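Local coordinates for protein glia-derived nexin (Homo sapiens, PDB 4DY0) that inhibits serine proteases such as thrombin, trypsin and urokinase as a heparin-binding serpin, and promotes neurite extension by inhibiting thrombin, at residues Glu181-Arg186 and Val328-Thr333. Residues are numbered along the deposited sequence; the frame is centred on the assembly and turned at random.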
ATOM      1  N   GLU A 181      -0.694   5.557 -29.872  1.00 48.32           N
ATOM      2  CA  GLU A 181      -0.780   6.695 -30.784  1.00 50.95           C
ATOM      3  C   GLU A 181      -1.401   7.896 -30.078  1.00 46.60           C
ATOM      4  O   GLU A 181      -1.174   9.039 -30.468  1.00 42.18           O
ATOM      5  CB  GLU A 181      -1.604   6.341 -32.026  1.00 54.48           C
ATOM      6  CG  GLU A 181      -1.070   5.157 -32.819  1.00 75.67           C
ATOM      7  CD  GLU A 181      -1.396   3.821 -32.175  1.00 82.22           C
ATOM      8  OE1 GLU A 181      -0.668   2.840 -32.439  1.00 89.60           O
ATOM      9  OE2 GLU A 181      -2.376   3.751 -31.405  1.00 81.08           O
ATOM     10  N   ASN A 182      -2.185   7.629 -29.037  1.00 43.91           N
ATOM     11  CA  ASN A 182      -2.849   8.686 -28.281  1.00 43.80           C
ATOM     12  C   ASN A 182      -2.035   9.177 -27.086  1.00 41.53           C
ATOM     13  O   ASN A 182      -2.433  10.120 -26.405  1.00 40.96           O
ATOM     14  CB  ASN A 182      -4.237   8.231 -27.825  1.00 41.53           C
ATOM     15  CG  ASN A 182      -5.162   7.942 -28.991  1.00 45.14           C
ATOM     16  OD1 ASN A 182      -5.263   8.732 -29.929  1.00 48.58           O
ATOM     17  ND2 ASN A 182      -5.840   6.802 -28.940  1.00 50.18           N
ATOM     18  N   THR A 183      -0.895   8.539 -26.837  1.00 41.90           N
ATOM     19  CA  THR A 183      -0.038   8.922 -25.721  1.00 38.25           C
ATOM     20  C   THR A 183       0.861  10.090 -26.103  1.00 41.83           C
ATOM     21  O   THR A 183       1.776   9.937 -26.911  1.00 49.63           O
ATOM     22  CB  THR A 183       0.826   7.743 -25.244  1.00 36.56           C
ATOM     23  OG1 THR A 183      -0.025   6.689 -24.782  1.00 35.88           O
ATOM     24  CG2 THR A 183       1.752   8.178 -24.110  1.00 35.47           C
ATOM     25  N   LYS A 184       0.595  11.256 -25.523  1.00 37.41           N
ATOM     26  CA  LYS A 184       1.343  12.464 -25.852  1.00 39.10           C
ATOM     27  C   LYS A 184       1.890  13.154 -24.605  1.00 37.08           C
ATOM     28  O   LYS A 184       1.301  13.068 -23.526  1.00 32.17           O
ATOM     29  CB  LYS A 184       0.465  13.440 -26.642  1.00 40.44           C
ATOM     30  CG  LYS A 184       0.095  12.963 -28.038  1.00 51.02           C
ATOM     31  N   LYS A 185       3.018  13.840 -24.754  1.00 33.82           N
ATOM     32  CA  LYS A 185       3.544  14.633 -23.658  1.00 38.44           C
ATOM     33  C   LYS A 185       2.620  15.821 -23.403  1.00 39.35           C
ATOM     34  O   LYS A 185       2.239  16.529 -24.335  1.00 39.90           O
ATOM     35  CB  LYS A 185       4.974  15.089 -23.953  1.00 41.40           C
ATOM     36  CG  LYS A 185       6.001  13.967 -23.826  1.00 44.17           C
ATOM     37  CD  LYS A 185       7.416  14.458 -24.079  1.00 49.09           C
ATOM     38  N   ARG A 186       2.239  16.017 -22.144  1.00 35.06           N
ATOM     39  CA  ARG A 186       1.342  17.109 -21.770  1.00 35.66           C
ATOM     40  C   ARG A 186       1.782  17.754 -20.463  1.00 29.66           C
ATOM     41  O   ARG A 186       2.569  17.185 -19.717  1.00 35.73           O
ATOM     42  CB  ARG A 186      -0.097  16.610 -21.638  1.00 38.28           C
ATOM     43  CG  ARG A 186      -0.644  15.952 -22.893  1.00 53.75           C
ATOM     44  CD  ARG A 186      -2.101  15.550 -22.720  1.00 57.08           C
ATOM     45  NE  ARG A 186      -2.616  14.842 -23.890  1.00 57.64           N
ATOM     46  CZ  ARG A 186      -3.256  15.425 -24.900  1.00 59.89           C
ATOM     47  NH1 ARG A 186      -3.465  16.737 -24.892  1.00 56.26           N
ATOM     48  NH2 ARG A 186      -3.685  14.697 -25.921  1.00 61.98           N
ATOM     49  N   VAL A 328       1.837   2.406 -14.464  1.00 30.02           N
ATOM     50  CA  VAL A 328       0.639   2.774 -15.192  1.00 31.75           C
ATOM     51  C   VAL A 328       0.990   2.954 -16.664  1.00 32.76           C
ATOM     52  O   VAL A 328       1.741   3.862 -17.018  1.00 37.28           O
ATOM     53  CB  VAL A 328       0.026   4.064 -14.624  1.00 28.27           C
ATOM     54  CG1 VAL A 328      -1.193   4.472 -15.425  1.00 27.46           C
ATOM     55  CG2 VAL A 328      -0.338   3.859 -13.162  1.00 31.46           C
ATOM     56  N   SER A 329       0.455   2.080 -17.513  1.00 40.17           N
ATOM     57  CA  SER A 329       0.806   2.076 -18.932  1.00 36.62           C
ATOM     58  C   SER A 329      -0.412   1.888 -19.836  1.00 40.80           C
ATOM     59  O   SER A 329      -1.549   1.873 -19.362  1.00 37.92           O
ATOM     60  CB  SER A 329       1.837   0.984 -19.213  1.00 38.25           C
ATOM     61  OG  SER A 329       2.418   1.141 -20.495  1.00 44.48           O
ATOM     62  N   GLU A 330      -0.160   1.737 -21.137  1.00 41.65           N
ATOM     63  CA  GLU A 330      -1.218   1.572 -22.133  1.00 41.84           C
ATOM     64  C   GLU A 330      -1.884   0.198 -22.073  1.00 46.02           C
ATOM     65  O   GLU A 330      -3.091   0.071 -22.292  1.00 47.43           O
ATOM     66  CB  GLU A 330      -0.666   1.779 -23.552  1.00 41.76           C
ATOM     67  CG  GLU A 330      -0.340   3.217 -23.927  1.00 41.49           C
ATOM     68  CD  GLU A 330       1.107   3.591 -23.661  1.00 44.04           C
ATOM     69  OE1 GLU A 330       1.801   2.847 -22.937  1.00 45.39           O
ATOM     70  OE2 GLU A 330       1.550   4.639 -24.178  1.00 49.90           O
ATOM     71  N   ASP A 331      -1.085  -0.823 -21.777  1.00 45.49           N
ATOM     72  CA  ASP A 331      -1.484  -2.222 -21.969  1.00 45.75           C
ATOM     73  C   ASP A 331      -2.829  -2.612 -21.352  1.00 43.68           C
ATOM     74  O   ASP A 331      -3.077  -2.395 -20.164  1.00 44.52           O
ATOM     75  CB  ASP A 331      -0.377  -3.163 -21.474  1.00 51.58           C
ATOM     76  CG  ASP A 331       1.000  -2.785 -22.009  1.00 60.87           C
ATOM     77  OD1 ASP A 331       1.740  -3.693 -22.440  1.00 68.18           O
ATOM     78  OD2 ASP A 331       1.346  -1.584 -21.998  1.00 63.29           O
ATOM     79  N   GLY A 332      -3.686  -3.205 -22.177  1.00 43.97           N
ATOM     80  CA  GLY A 332      -4.991  -3.692 -21.741  1.00 49.61           C
ATOM     81  C   GLY A 332      -5.576  -4.677 -22.741  1.00 52.86           C
ATOM     82  O   GLY A 332      -4.843  -5.310 -23.495  1.00 55.01           O
ATOM     83  N   THR A 333      -6.900  -4.798 -22.752  1.00 56.40           N
ATOM     84  CA  THR A 333      -7.584  -5.712 -23.664  1.00 64.37           C
ATOM     85  C   THR A 333      -8.117  -5.005 -24.910  1.00 65.69           C
ATOM     86  O   THR A 333      -8.443  -3.819 -24.873  1.00 67.56           O
ATOM     87  CB  THR A 333      -8.743  -6.442 -22.962  1.00 63.10           C
ATOM     88  OG1 THR A 333      -8.214  -7.474 -22.122  1.00 55.50           O
ATOM     89  CG2 THR A 333      -9.681  -7.062 -23.988  1.00 73.11           C
TER
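A single hydrogen bond, from the hydroxyl of T183 to the carboxylate of E330, joins the turn leading into strand 184-189 to the start of the reactive-centre loop, just past strand 319-328. In serpins this is the breach region, near the point where the reactive-centre loop leaves that strand, and W174 here is hydrogen-bonded through its indole NE1 to S329 O. The two side chains approach from opposite directions while their backbones stay well apart, with the CA atoms of T183 and E330 8.3 Å from each other. CB of E330 points toward 181-186, and CG is held beside the backbone N, anti to the carbonyl carbon (chi1 -73°). CG lies 3.6 Å from T183 OG1. The chain then bends at chi2 (93°), CD comes to 3.5 Å from T183 OG1, and the two carboxylate oxygens serve different partners. OE2 accepts a hydrogen bond from T183 OG1 at 2.7 Å; the hydroxyl arrives on the anti side of this oxygen, 23° out of the carboxylate plane. The same oxygen also lies against the carbons of the threonine, 3.5 Å from T183 CG2. OE1 forms a salt bridge with K276, whose ammonium group is also hydrogen-bonded to S329 OG. L201 of strand 195-213 touches both T183 and E330, and the backbone of E330 is hydrogen-bonded to F178. Were this glutamate an alanine, the T183 hydroxyl would probably lose its acceptor and K276 its carboxylate mate. With one hydrogen bond between the segments, the link is polar and local: the lysine probably favours the ionised form of the glutamate, and a negatively charged OE2 would make a stronger acceptor for the threonine hydroxyl.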